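Side-chain contacts in 6-phosphogluconolactonase (Leishmania braziliensis, PDB 3CSS), which probably hydrolyses 6-phosphogluconolactone to 6-phosphogluconate, the second step in the oxidative stage of the pentose phosphate pathway: residues E12-S15 with Q16-A20; A27-D30 with A31-D34; D60-L63 with L64-A68; S86-S89 with M90-A94; M195-K198 with V199-T203. All coordinates share one frame; numbering follows the deposited sequence. Where two conformers were deposited one is given.

Contact 1 (E12-S15 with Q16-A20); sequences ENLS and QMSFA
Residues Glu12 to Ala20 form the N-terminal cap and first turns of helix 14-30, a local contact in which Asn13 and Gln16 tie the incoming chain to the helix start. Asn13 is the N-cap: its OD1 accepts from Gln16 N at 3.0 Å, with the donor nearly in line with the side-chain C=O. This bond is possible because Asn13 CG stands between the backbone N and the carbonyl carbon (chi1 60°), which turns the amide back over the first turn. Gln16 answers in the other direction. Its chain runs extended from CG, and its OE1 accepts from Glu12 N at 2.8 Å along an almost straight N-H line, although the donor sits above the amide carbonyl plane and off its lone pairs. The two side-chain bonds thus satisfy one amide N-H within the helix and one before it.

At the next residue, Leu14 O accepts two bonds from Ser18. Ser18 N lies 2.9 Å from Leu14 O, and Ser18 OG donates to Leu14 O at 2.7 Å; they arrive on opposite faces of the carbonyl plane. The Leu14 side chain meets Met17, CD1 lying 3.6 Å from SD. Beside this, Ser15 O accepts from Phe19 N and also sits 3.0 Å above the plane of the Phe19 ring, offset toward its rim.

The start of the helix packs on helix 50-59 through Leu14, Ser15 and Ser18 (on Arg51), on strand 252-257 through Met17 and Ala20 (on Leu256), and on the edge strand 7-10 through Gln16 (on Lys9).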
loop_
_atom_site.group_PDB
_atom_site.type_symbol
_atom_site.label_atom_id
_atom_site.label_comp_id
_atom_site.label_asym_id
_atom_site.label_seq_id
_atom_site.Cartn_x
_atom_site.Cartn_y
_atom_site.Cartn_z
ATOM N N GLU A 12 10.722 -18.398 5.002
ATOM C CA GLU A 12 12.171 -18.583 5.126
ATOM C C GLU A 12 12.937 -17.566 4.288
ATOM O O GLU A 12 14.120 -17.279 4.535
ATOM C CB GLU A 12 12.569 -19.992 4.661
ATOM C CG GLU A 12 12.407 -21.103 5.696
ATOM C CD GLU A 12 11.145 -21.941 5.497
ATOM O OE1 GLU A 12 10.038 -21.430 5.763
ATOM O OE2 GLU A 12 11.264 -23.117 5.081
ATOM N N ASN A 13 12.274 -17.045 3.269
ATOM C CA ASN A 13 12.926 -16.167 2.307
ATOM C C ASN A 13 11.890 -15.432 1.456
ATOM O O ASN A 13 10.678 -15.680 1.559
ATOM C CB ASN A 13 13.909 -16.964 1.427
ATOM C CG ASN A 13 13.224 -18.063 0.633
ATOM O OD1 ASN A 13 12.231 -17.822 -0.064
ATOM N ND2 ASN A 13 13.737 -19.277 0.747
ATOM N N LEU A 14 12.371 -14.528 0.617
ATOM C CA LEU A 14 11.491 -13.642 -0.136
ATOM C C LEU A 14 10.777 -14.364 -1.294
ATOM O O LEU A 14 9.706 -13.931 -1.735
ATOM C CB LEU A 14 12.275 -12.418 -0.633
ATOM C CG LEU A 14 11.510 -11.220 -1.213
ATOM C CD1 LEU A 14 10.430 -10.661 -0.279
ATOM C CD2 LEU A 14 12.527 -10.127 -1.607
ATOM N N SER A 15 11.350 -15.468 -1.777
ATOM C CA SER A 15 10.657 -16.320 -2.766
ATOM C C SER A 15 9.339 -16.848 -2.204
ATOM O O SER A 15 8.285 -16.761 -2.837
ATOM C CB SER A 15 11.545 -17.486 -3.222
ATOM O OG SER A 15 12.748 -17.015 -3.824
ATOM N N GLN A 16 9.406 -17.388 -0.995
ATOM C CA GLN A 16 8.225 -17.909 -0.324
ATOM C C GLN A 16 7.242 -16.790 -0.015
ATOM O O GLN A 16 6.035 -16.967 -0.151
ATOM C CB GLN A 16 8.653 -18.613 0.959
ATOM C CG GLN A 16 7.558 -19.297 1.716
ATOM C CD GLN A 16 8.098 -20.130 2.874
ATOM O OE1 GLN A 16 9.271 -19.997 3.265
ATOM N NE2 GLN A 16 7.257 -21.016 3.408
ATOM N N MET A 17 7.752 -15.643 0.418
ATOM C CA MET A 17 6.894 -14.512 0.712
ATOM C C MET A 17 6.125 -14.078 -0.526
ATOM O O MET A 17 4.924 -13.855 -0.472
ATOM C CB MET A 17 7.735 -13.347 1.218
ATOM C CG MET A 17 6.908 -12.226 1.731
ATOM S SD MET A 17 7.990 -10.970 2.394
ATOM C CE MET A 17 8.597 -11.832 3.842
ATOM N N SER A 18 6.837 -13.957 -1.636
ATOM C CA SER A 18 6.237 -13.498 -2.890
ATOM C C SER A 18 5.195 -14.489 -3.406
ATOM O O SER A 18 4.140 -14.077 -3.852
ATOM C CB SER A 18 7.321 -13.239 -3.922
ATOM O OG SER A 18 8.274 -12.306 -3.387
ATOM N N PHE A 19 5.482 -15.787 -3.301
ATOM C CA PHE A 19 4.526 -16.835 -3.713
ATOM C C PHE A 19 3.262 -16.780 -2.868
ATOM O O PHE A 19 2.167 -16.927 -3.392
ATOM C CB PHE A 19 5.111 -18.260 -3.612
ATOM C CG PHE A 19 6.332 -18.514 -4.445
ATOM C CD1 PHE A 19 6.721 -17.674 -5.461
ATOM C CD2 PHE A 19 7.080 -19.656 -4.214
ATOM C CE1 PHE A 19 7.848 -17.953 -6.201
ATOM C CE2 PHE A 19 8.192 -19.921 -4.950
ATOM C CZ PHE A 19 8.557 -19.079 -5.938
ATOM N N ALA A 20 3.413 -16.564 -1.559
ATOM C CA ALA A 20 2.257 -16.468 -0.652
ATOM C C ALA A 20 1.356 -15.278 -0.968
ATOM O O ALA A 20 0.132 -15.415 -0.935
ATOM C CB ALA A 20 2.720 -16.414 0.814
#

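Contact 2 (A27-D30 with A31-D34); sequences AAID and ARVD
Arg32 runs straight through chi2 (178°) and then bends at chi3 (-63°), which folds its guanidinium back alongside Ile29. The Ile29 branch that meets it is CG2, set opposite the backbone N and beside the carbonyl carbon. The pair sits where helix 14-30 gives way to the loop before strand 39-43, and there Ile29 O takes a side-chain donor: Arg32 NE bonds to it at 3.0 Å. The acceptor lies at the edge of the guanidinium, in its plane, and the N-H points along a lone pair of the carbonyl, so both flat groups are suitably turned for the bond. The aliphatic part follows the same carbonyl, with Arg32 CG 3.5 Å from Ile29 O.

A backbone bond from Ala31 N to Ala27 O, 2.8 Å long but bent to 136° at the hydrogen, accompanies this bond. Beyond it the chain leaves for strand 39-43, and Arg32 links the two elements: its NH1 bonds to Val37 O just ahead of the strand, while Ile29 and Arg32 both pack on Val39. The two side chains lie side by side and point the same way, with Arg32 NH2 3.6 Å from Ile29 CG2.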
loop_
_atom_site.group_PDB
_atom_site.type_symbol
_atom_site.label_atom_id
_atom_site.label_comp_id
_atom_site.label_asym_id
_atom_site.label_seq_id
_atom_site.Cartn_x
_atom_site.Cartn_y
_atom_site.Cartn_z
ATOM N N ALA A 27 -6.489 -15.966 -5.499
ATOM C CA ALA A 27 -7.684 -16.437 -4.791
ATOM C C ALA A 27 -8.820 -15.419 -4.932
ATOM O O ALA A 27 -9.957 -15.786 -5.232
ATOM C CB ALA A 27 -7.364 -16.670 -3.314
ATOM N N ALA A 28 -8.497 -14.140 -4.743
ATOM C CA ALA A 28 -9.481 -13.059 -4.870
ATOM C C ALA A 28 -10.019 -12.943 -6.303
ATOM O O ALA A 28 -11.218 -12.704 -6.504
ATOM C CB ALA A 28 -8.880 -11.733 -4.403
ATOM N N ILE A 29 -9.141 -13.134 -7.288
ATOM C CA ILE A 29 -9.535 -13.101 -8.699
ATOM C C ILE A 29 -10.443 -14.281 -9.052
ATOM O O ILE A 29 -11.454 -14.095 -9.716
ATOM C CB ILE A 29 -8.315 -13.112 -9.655
ATOM C CG1 ILE A 29 -7.524 -11.804 -9.529
ATOM C CG2 ILE A 29 -8.772 -13.324 -11.114
ATOM C CD1 ILE A 29 -6.164 -11.836 -10.194
ATOM N N ASP A 30 -10.077 -15.484 -8.612
ATOM C CA ASP A 30 -10.879 -16.677 -8.884
ATOM C C ASP A 30 -12.192 -16.693 -8.096
ATOM O O ASP A 30 -13.172 -17.287 -8.547
ATOM C CB ASP A 30 -10.088 -17.957 -8.598
ATOM C CG ASP A 30 -10.704 -19.184 -9.266
ATOM O OD1 ASP A 30 -10.550 -19.332 -10.501
ATOM O OD2 ASP A 30 -11.344 -19.995 -8.561
ATOM N N ALA A 31 -12.216 -16.035 -6.937
ATOM C CA ALA A 31 -13.405 -16.015 -6.081
ATOM C C ALA A 31 -14.475 -15.004 -6.507
ATOM O O ALA A 31 -15.555 -14.973 -5.913
ATOM C CB ALA A 31 -13.012 -15.767 -4.630
ATOM N N ARG A 32 -14.197 -14.181 -7.518
ATOM C CA ARG A 32 -15.196 -13.221 -8.006
ATOM C C ARG A 32 -16.457 -13.948 -8.458
ATOM O O ARG A 32 -16.370 -14.919 -9.211
ATOM C CB ARG A 32 -14.664 -12.422 -9.197
ATOM C CG ARG A 32 -13.582 -11.390 -8.878
ATOM C CD ARG A 32 -13.130 -10.708 -10.167
ATOM N NE ARG A 32 -12.513 -11.662 -11.088
ATOM C CZ ARG A 32 -12.256 -11.446 -12.377
ATOM N NH1 ARG A 32 -12.557 -10.289 -12.961
ATOM N NH2 ARG A 32 -11.685 -12.408 -13.089
ATOM N N VAL A 33 -17.618 -13.477 -8.002
ATOM C CA VAL A 33 -18.900 -13.967 -8.518
ATOM C C VAL A 33 -19.099 -13.416 -9.936
ATOM O O VAL A 33 -19.335 -14.177 -10.879
ATOM C CB VAL A 33 -20.090 -13.555 -7.610
ATOM C CG1 VAL A 33 -21.418 -13.993 -8.224
ATOM C CG2 VAL A 33 -19.924 -14.138 -6.205
ATOM N N ASP A 34 -18.984 -12.094 -10.071
ATOM C CA ASP A 34 -19.088 -11.406 -11.361
ATOM C C ASP A 34 -17.699 -11.265 -11.977
ATOM O O ASP A 34 -16.904 -10.420 -11.552
ATOM C CB ASP A 34 -19.727 -10.024 -11.174
ATOM C CG ASP A 34 -20.097 -9.352 -12.495
ATOM O OD1 ASP A 34 -20.713 -8.264 -12.448
ATOM O OD2 ASP A 34 -19.779 -9.898 -13.573
#

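Contact 3 (D60-L63 with L64-A68); sequences DLAL and LQQHA
Leu63 O receives two backbone N-H groups from the chain that follows it: Ala68 N at 3.2 Å, in a sound bond, and Gln66 N, in a weak and bent one. The first belongs to a Schellman motif that ends the short helix 61-65. Its second bond runs from His67 N to Leu64 O at 2.9 Å, and His67 takes the positive phi (69°) that the C-prime place of the motif requires. The apolar contact that often accompanies such a motif is present too, as Ala68 CB turns back to lie 4.3 Å from Leu63 CB.

Within the helix, Gln65 N bonds to Leu61 O at 2.9 Å, while the bonds from Leu64 N to Asp60 O and from Gln66 N to Ala62 O are weak. Side chains cover two of these carbonyls. Gln66 lays its CG 3.1 Å from Ala62 O, and Gln65 CG comes to 3.3 Å from Leu61 O. Gln65 then extends past Leu61, whose CG (opposite the backbone N, chi1 -170°) stands 3.8 Å from Gln65 NE2; the amide nitrogen itself bonds to Asp98 O.

Two more polar side chains bond to other parts of the chain. Asp60 makes a salt bridge with Arg22 of helix 14-30, and His67 ND1 bonds to Asp103. Leu64 packs on Val69 and Phe71 of the strand that follows. The helix is therefore closed mainly by its own backbone, while Gln65 and the flanking Asp60 and His67 tie it to surrounding parts of the chain.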
loop_
_atom_site.group_PDB
_atom_site.type_symbol
_atom_site.label_atom_id
_atom_site.label_comp_id
_atom_site.label_asym_id
_atom_site.label_seq_id
_atom_site.Cartn_x
_atom_site.Cartn_y
_atom_site.Cartn_z
ATOM N N ASP A 60 0.953 -14.753 -14.640
ATOM C CA ASP A 60 -0.462 -14.389 -14.630
ATOM C C ASP A 60 -0.822 -13.266 -15.594
ATOM O O ASP A 60 -1.898 -12.652 -15.469
ATOM C CB ASP A 60 -0.848 -13.976 -13.212
ATOM C CG ASP A 60 -0.466 -15.018 -12.181
ATOM O OD1 ASP A 60 -0.866 -16.193 -12.327
ATOM O OD2 ASP A 60 0.237 -14.664 -11.216
ATOM N N LEU A 61 0.052 -13.016 -16.570
ATOM C CA LEU A 61 -0.100 -11.856 -17.440
ATOM C C LEU A 61 -1.392 -11.928 -18.250
ATOM O O LEU A 61 -2.021 -10.901 -18.505
ATOM C CB LEU A 61 1.112 -11.701 -18.371
ATOM C CG LEU A 61 1.180 -10.392 -19.164
ATOM C CD1 LEU A 61 1.141 -9.168 -18.229
ATOM C CD2 LEU A 61 2.415 -10.363 -20.060
ATOM N N ALA A 62 -1.791 -13.144 -18.623
ATOM C CA ALA A 62 -3.019 -13.372 -19.388
ATOM C C ALA A 62 -4.272 -12.869 -18.666
ATOM O O ALA A 62 -5.110 -12.195 -19.262
ATOM C CB ALA A 62 -3.156 -14.860 -19.728
ATOM N N LEU A 63 -4.388 -13.196 -17.383
ATOM C CA LEU A 63 -5.515 -12.730 -16.571
ATOM C C LEU A 63 -5.548 -11.204 -16.514
ATOM O O LEU A 63 -6.615 -10.594 -16.584
ATOM C CB LEU A 63 -5.450 -13.310 -15.157
ATOM C CG LEU A 63 -5.682 -14.817 -15.053
ATOM C CD1 LEU A 63 -5.450 -15.308 -13.628
ATOM C CD2 LEU A 63 -7.084 -15.160 -15.529
ATOM N N LEU A 64 -4.376 -10.586 -16.416
ATOM C CA LEU A 64 -4.272 -9.127 -16.307
ATOM C C LEU A 64 -4.598 -8.427 -17.635
ATOM O O LEU A 64 -5.256 -7.382 -17.657
ATOM C CB LEU A 64 -2.882 -8.737 -15.812
ATOM C CG LEU A 64 -2.437 -9.428 -14.511
ATOM C CD1 LEU A 64 -1.051 -8.920 -14.110
ATOM C CD2 LEU A 64 -3.434 -9.233 -13.347
ATOM N N GLN A 65 -4.153 -9.009 -18.743
ATOM C CA GLN A 65 -4.501 -8.465 -20.062
ATOM C C GLN A 65 -6.010 -8.608 -20.360
ATOM O O GLN A 65 -6.550 -7.903 -21.221
ATOM C CB GLN A 65 -3.585 -9.064 -21.151
ATOM C CG GLN A 65 -2.123 -8.636 -20.911
ATOM C CD GLN A 65 -1.139 -9.117 -21.943
ATOM O OE1 GLN A 65 -1.337 -10.149 -22.592
ATOM N NE2 GLN A 65 -0.044 -8.368 -22.094
ATOM N N GLN A 66 -6.682 -9.499 -19.630
ATOM C CA GLN A 66 -8.145 -9.650 -19.675
ATOM C C GLN A 66 -8.875 -8.734 -18.669
ATOM O O GLN A 66 -10.084 -8.883 -18.448
ATOM C CB GLN A 66 -8.523 -11.100 -19.367
ATOM C CG GLN A 66 -8.003 -12.143 -20.358
ATOM C CD GLN A 66 -7.929 -13.541 -19.742
ATOM O OE1 GLN A 66 -8.451 -13.779 -18.646
ATOM N NE2 GLN A 66 -7.273 -14.467 -20.441
ATOM N N HIS A 67 -8.130 -7.818 -18.051
ATOM C CA HIS A 67 -8.685 -6.797 -17.155
ATOM C C HIS A 67 -9.229 -7.383 -15.839
ATOM O O HIS A 67 -10.156 -6.824 -15.247
ATOM C CB HIS A 67 -9.761 -5.943 -17.872
ATOM C CG HIS A 67 -9.408 -5.571 -19.285
ATOM N ND1 HIS A 67 -8.318 -4.789 -19.599
ATOM C CD2 HIS A 67 -9.995 -5.885 -20.467
ATOM C CE1 HIS A 67 -8.249 -4.632 -20.910
ATOM N NE2 HIS A 67 -9.256 -5.288 -21.462
ATOM N N ALA A 68 -8.625 -8.472 -15.354
ATOM C CA ALA A 68 -9.041 -9.069 -14.071
ATOM C C ALA A 68 -8.754 -8.159 -12.859
ATOM O O ALA A 68 -9.417 -8.273 -11.828
ATOM C CB ALA A 68 -8.365 -10.416 -13.871
#

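Contact 4 (S86-S89 with M90-A94); sequences SNFS and MATKA
Ser86 O accepts from Met90 N at 3.3 Å, while Ser86 OG, at the N-cap, takes Ser89 N at 3.0 Å; that hydroxyl also bonds to Asp83 O. Asn87 O follows with a 2.8 Å bond from Ala91 N, and Ala91 CB lies against the same carbonyl. Asn87 ND2 bonds to Asp75 O and OD1 to Gly46 N.

Phe88 lies in the first turn of helix 87-96, whose N-terminal end is also met by Glu76: its carboxylate accepts from both Asn87 N and Phe88 N. Phe88 O carries two donors from Thr92 on opposite faces of its plane, the amide N and OG1, each at 2.8 Å. Thr92 chi1 of -66° sets OG1 beside its own backbone N, which lets both donors of the residue reach one carbonyl. The same OG1 stands 3.3 Å above the plane of the Phe88 ring, over its centre, with the ring swung toward it by a chi1 of -178°.

Ser89 O, last in line, accepts from Lys93 N at 2.9 Å. The lysine chain extends alongside, its CG 3.4 Å from Ser89 O and its CE 3.6 Å from Ser89 OG.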
loop_
_atom_site.group_PDB
_atom_site.type_symbol
_atom_site.label_atom_id
_atom_site.label_comp_id
_atom_site.label_asym_id
_atom_site.label_seq_id
_atom_site.Cartn_x
_atom_site.Cartn_y
_atom_site.Cartn_z
ATOM N N SER A 86 10.667 6.277 -8.045
ATOM C CA SER A 86 9.205 6.254 -7.975
ATOM C C SER A 86 8.709 4.800 -7.928
ATOM O O SER A 86 9.303 3.898 -8.540
ATOM C CB SER A 86 8.558 6.998 -9.146
ATOM O OG SER A 86 8.611 6.233 -10.315
ATOM N N ASN A 87 7.605 4.598 -7.215
ATOM C CA ASN A 87 6.966 3.279 -7.146
ATOM C C ASN A 87 6.394 2.897 -8.515
ATOM O O ASN A 87 6.406 1.730 -8.888
ATOM C CB ASN A 87 5.886 3.212 -6.058
ATOM C CG ASN A 87 6.448 3.360 -4.651
ATOM O OD1 ASN A 87 7.601 2.999 -4.388
ATOM N ND2 ASN A 87 5.620 3.840 -3.734
ATOM N N PHE A 88 5.929 3.893 -9.258
ATOM C CA PHE A 88 5.418 3.664 -10.599
ATOM C C PHE A 88 6.476 3.068 -11.520
ATOM O O PHE A 88 6.211 2.128 -12.254
ATOM C CB PHE A 88 4.879 4.954 -11.186
ATOM C CG PHE A 88 4.284 4.778 -12.544
ATOM C CD1 PHE A 88 3.003 4.260 -12.686
ATOM C CD2 PHE A 88 5.016 5.081 -13.674
ATOM C CE1 PHE A 88 2.441 4.095 -13.966
ATOM C CE2 PHE A 88 4.472 4.906 -14.956
ATOM C CZ PHE A 88 3.176 4.407 -15.088
ATOM N N SER A 89 7.677 3.616 -11.471
ATOM C CA SER A 89 8.784 3.086 -12.259
ATOM C C SER A 89 9.031 1.622 -11.911
ATOM O O SER A 89 9.091 0.755 -12.788
ATOM C CB SER A 89 10.056 3.880 -11.998
ATOM O OG SER A 89 11.144 3.309 -12.707
ATOM N N MET A 90 9.191 1.358 -10.620
ATOM C CA MET A 90 9.442 0.006 -10.161
ATOM C C MET A 90 8.341 -0.952 -10.625
ATOM O O MET A 90 8.630 -2.017 -11.158
ATOM C CB MET A 90 9.584 -0.018 -8.638
ATOM C CG MET A 90 9.882 -1.395 -8.078
ATOM S SD MET A 90 8.402 -2.366 -7.738
ATOM C CE MET A 90 7.655 -1.418 -6.414
ATOM N N ALA A 91 7.080 -0.573 -10.420
ATOM C CA ALA A 91 5.935 -1.419 -10.792
ATOM C C ALA A 91 5.825 -1.639 -12.302
ATOM O O ALA A 91 5.443 -2.715 -12.761
ATOM C CB ALA A 91 4.644 -0.783 -10.283
ATOM N N THR A 92 6.156 -0.597 -13.062
ATOM C CA THR A 92 6.118 -0.640 -14.523
ATOM C C THR A 92 7.173 -1.594 -15.066
ATOM O O THR A 92 6.862 -2.447 -15.902
ATOM C CB THR A 92 6.255 0.788 -15.123
ATOM O OG1 THR A 92 5.099 1.555 -14.780
ATOM C CG2 THR A 92 6.371 0.733 -16.639
ATOM N N LYS A 93 8.413 -1.459 -14.601
ATOM C CA LYS A 93 9.501 -2.333 -15.043
ATOM C C LYS A 93 9.203 -3.785 -14.711
ATOM O O LYS A 93 9.453 -4.689 -15.525
ATOM C CB LYS A 93 10.837 -1.922 -14.426
ATOM C CG LYS A 93 11.378 -0.608 -14.949
ATOM C CD LYS A 93 12.769 -0.346 -14.406
ATOM C CE LYS A 93 13.230 1.083 -14.706
ATOM N NZ LYS A 93 14.718 1.170 -14.784
ATOM N N ALA A 94 8.656 -4.002 -13.516
ATOM C CA ALA A 94 8.374 -5.349 -13.055
ATOM C C ALA A 94 7.146 -5.945 -13.732
ATOM O O ALA A 94 7.115 -7.155 -13.964
ATOM C CB ALA A 94 8.227 -5.396 -11.521
#

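Contact 5 (M195-K198 with V199-T203); sequences MSPK and VWRVT
The loop leading into strand 201-204, an antiparallel member of the central mixed sheet, is fastened to that strand by Arg201, whose guanidinium reaches back to Pro197. Arg201 NH2 donates to Pro197 O at 2.9 Å in a nearly straight bond (169°), directed at a lone pair of the carbonyl and lying in the guanidinium plane. The same nitrogen also donates to a water 2.9 Å from NH2, which in turn gives a hydrogen bond to Ser196 O. Arg201 NE adds a bond to Val199 O at 3.0 Å. Three acceptors thus line the edge of one guanidinium and fix its rotation, and NH1 bonds to Ser171 OG. The bend at chi2 (-65°) folds the chain back toward the loop instead of letting it run on straight.

Between these points lies an inverse gamma turn centred on Lys198, closed by a weak bond from Val199 N to Pro197 O, so this carbonyl serves both turn and arginine. The peptide before Pro197 is cis. The proline ring lies beside Val199, with Pro197 CG 4.1 Å from Val199 CG1, and both residues touch Arg77 of strand 69-77. The Lys198 side chain, bent at chi2, returns along the loop until NZ donates to Met195 O at 2.7 Å and to Pro193 O.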
loop_
_atom_site.group_PDB
_atom_site.type_symbol
_atom_site.label_atom_id
_atom_site.label_comp_id
_atom_site.label_asym_id
_atom_site.label_seq_id
_atom_site.Cartn_x
_atom_site.Cartn_y
_atom_site.Cartn_z
ATOM N N MET A 195 14.096 7.346 7.128
ATOM C CA MET A 195 13.524 6.805 5.898
ATOM C C MET A 195 13.831 7.642 4.669
ATOM O O MET A 195 13.872 8.888 4.734
ATOM C CB MET A 195 12.023 6.656 6.066
ATOM C CG MET A 195 11.646 5.685 7.185
ATOM S SD MET A 195 11.842 3.946 6.685
ATOM C CE MET A 195 13.312 3.449 7.561
ATOM N N SER A 196 14.024 6.937 3.551
ATOM C CA SER A 196 14.373 7.543 2.263
ATOM C C SER A 196 13.530 6.920 1.147
ATOM O O SER A 196 12.999 5.819 1.305
ATOM C CB SER A 196 15.848 7.304 1.980
ATOM O OG SER A 196 16.619 8.102 2.840
ATOM N N PRO A 197 13.401 7.609 -0.002
ATOM C CA PRO A 197 13.955 8.897 -0.394
ATOM C C PRO A 197 13.306 10.086 0.317
ATOM O O PRO A 197 12.131 10.009 0.695
ATOM C CB PRO A 197 13.686 8.952 -1.910
ATOM C CG PRO A 197 12.608 8.021 -2.161
ATOM C CD PRO A 197 12.679 6.962 -1.109
ATOM N N LYS A 198 14.077 11.164 0.479
ATOM C CA LYS A 198 13.623 12.380 1.138
ATOM C C LYS A 198 12.809 13.228 0.157
ATOM O O LYS A 198 13.299 14.213 -0.403
ATOM C CB LYS A 198 14.814 13.198 1.659
ATOM C CG LYS A 198 15.684 12.481 2.686
ATOM C CD LYS A 198 14.884 12.069 3.899
ATOM C CE LYS A 198 15.744 11.459 4.986
ATOM N NZ LYS A 198 14.891 11.018 6.129
ATOM N N VAL A 199 11.562 12.831 -0.053
ATOM C CA VAL A 199 10.666 13.496 -0.981
ATOM C C VAL A 199 9.260 13.362 -0.431
ATOM O O VAL A 199 8.925 12.331 0.191
ATOM C CB VAL A 199 10.724 12.864 -2.415
ATOM C CG1 VAL A 199 10.359 11.391 -2.396
ATOM C CG2 VAL A 199 9.835 13.655 -3.430
ATOM N N TRP A 200 8.443 14.393 -0.647
ATOM C CA TRP A 200 7.037 14.355 -0.249
ATOM C C TRP A 200 6.319 13.177 -0.887
ATOM O O TRP A 200 6.713 12.684 -1.968
ATOM C CB TRP A 200 6.307 15.684 -0.547
ATOM C CG TRP A 200 6.497 16.676 0.542
ATOM C CD1 TRP A 200 7.513 17.576 0.665
ATOM C CD2 TRP A 200 5.661 16.853 1.693
ATOM N NE1 TRP A 200 7.361 18.301 1.818
ATOM C CE2 TRP A 200 6.238 17.866 2.477
ATOM C CE3 TRP A 200 4.474 16.251 2.134
ATOM C CZ2 TRP A 200 5.684 18.280 3.686
ATOM C CZ3 TRP A 200 3.927 16.659 3.329
ATOM C CH2 TRP A 200 4.522 17.673 4.087
ATOM N N ARG A 201 5.289 12.722 -0.178
ATOM C CA ARG A 201 4.498 11.557 -0.545
ATOM C C ARG A 201 3.005 11.855 -0.612
ATOM O O ARG A 201 2.484 12.755 0.064
ATOM C CB ARG A 201 4.686 10.395 0.471
ATOM C CG ARG A 201 6.111 10.157 0.949
ATOM C CD ARG A 201 7.016 9.705 -0.171
ATOM N NE ARG A 201 8.375 9.398 0.278
ATOM C CZ ARG A 201 8.755 8.220 0.767
ATOM N NH1 ARG A 201 7.901 7.219 0.872
ATOM N NH2 ARG A 201 10.012 8.039 1.153
ATOM N N VAL A 202 2.314 11.049 -1.408
ATOM C CA VAL A 202 0.888 10.864 -1.241
ATOM C C VAL A 202 0.657 9.417 -0.822
ATOM O O VAL A 202 1.454 8.519 -1.154
ATOM C CB VAL A 202 0.079 11.215 -2.501
ATOM C CG1 VAL A 202 0.219 12.709 -2.806
ATOM C CG2 VAL A 202 0.524 10.408 -3.671
ATOM N N THR A 203 -0.418 9.213 -0.069
ATOM C CA THR A 203 -0.746 7.893 0.457
ATOM C C THR A 203 -2.257 7.714 0.573
ATOM O O THR A 203 -2.972 8.658 0.879
ATOM C CB THR A 203 -0.072 7.662 1.857
ATOM O OG1 THR A 203 -0.267 6.304 2.264
ATOM C CG2 THR A 203 -0.591 8.637 2.917
HETATM O O HOH W 1 10.547 5.540 2.605
#

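In the fold
Contacts 2 and 3 touch directly: Ile29 CG2 lies 4.0 Å from Ala68 CB, and Arg32 NH1 3.9 Å from Ala68 CA, with centres about 13 Å apart. Contact 1 occupies the start of helix 14-30 and contact 2 its end, centres about 23 Å apart. Contacts 4 and 5 do not touch, their nearest atoms being about 6 Å apart, but both adjoin strand 69-77: Asn87 and Arg201 each meet Arg77, while the Glu76 carboxylate faces helix 87-96 and its backbone pairs with Val202. Contacts 2 and 5 lie on opposite sides of the chain's centre, about 34 Å between centres. Contacts 1 and 5 are about 26 Å apart between centres.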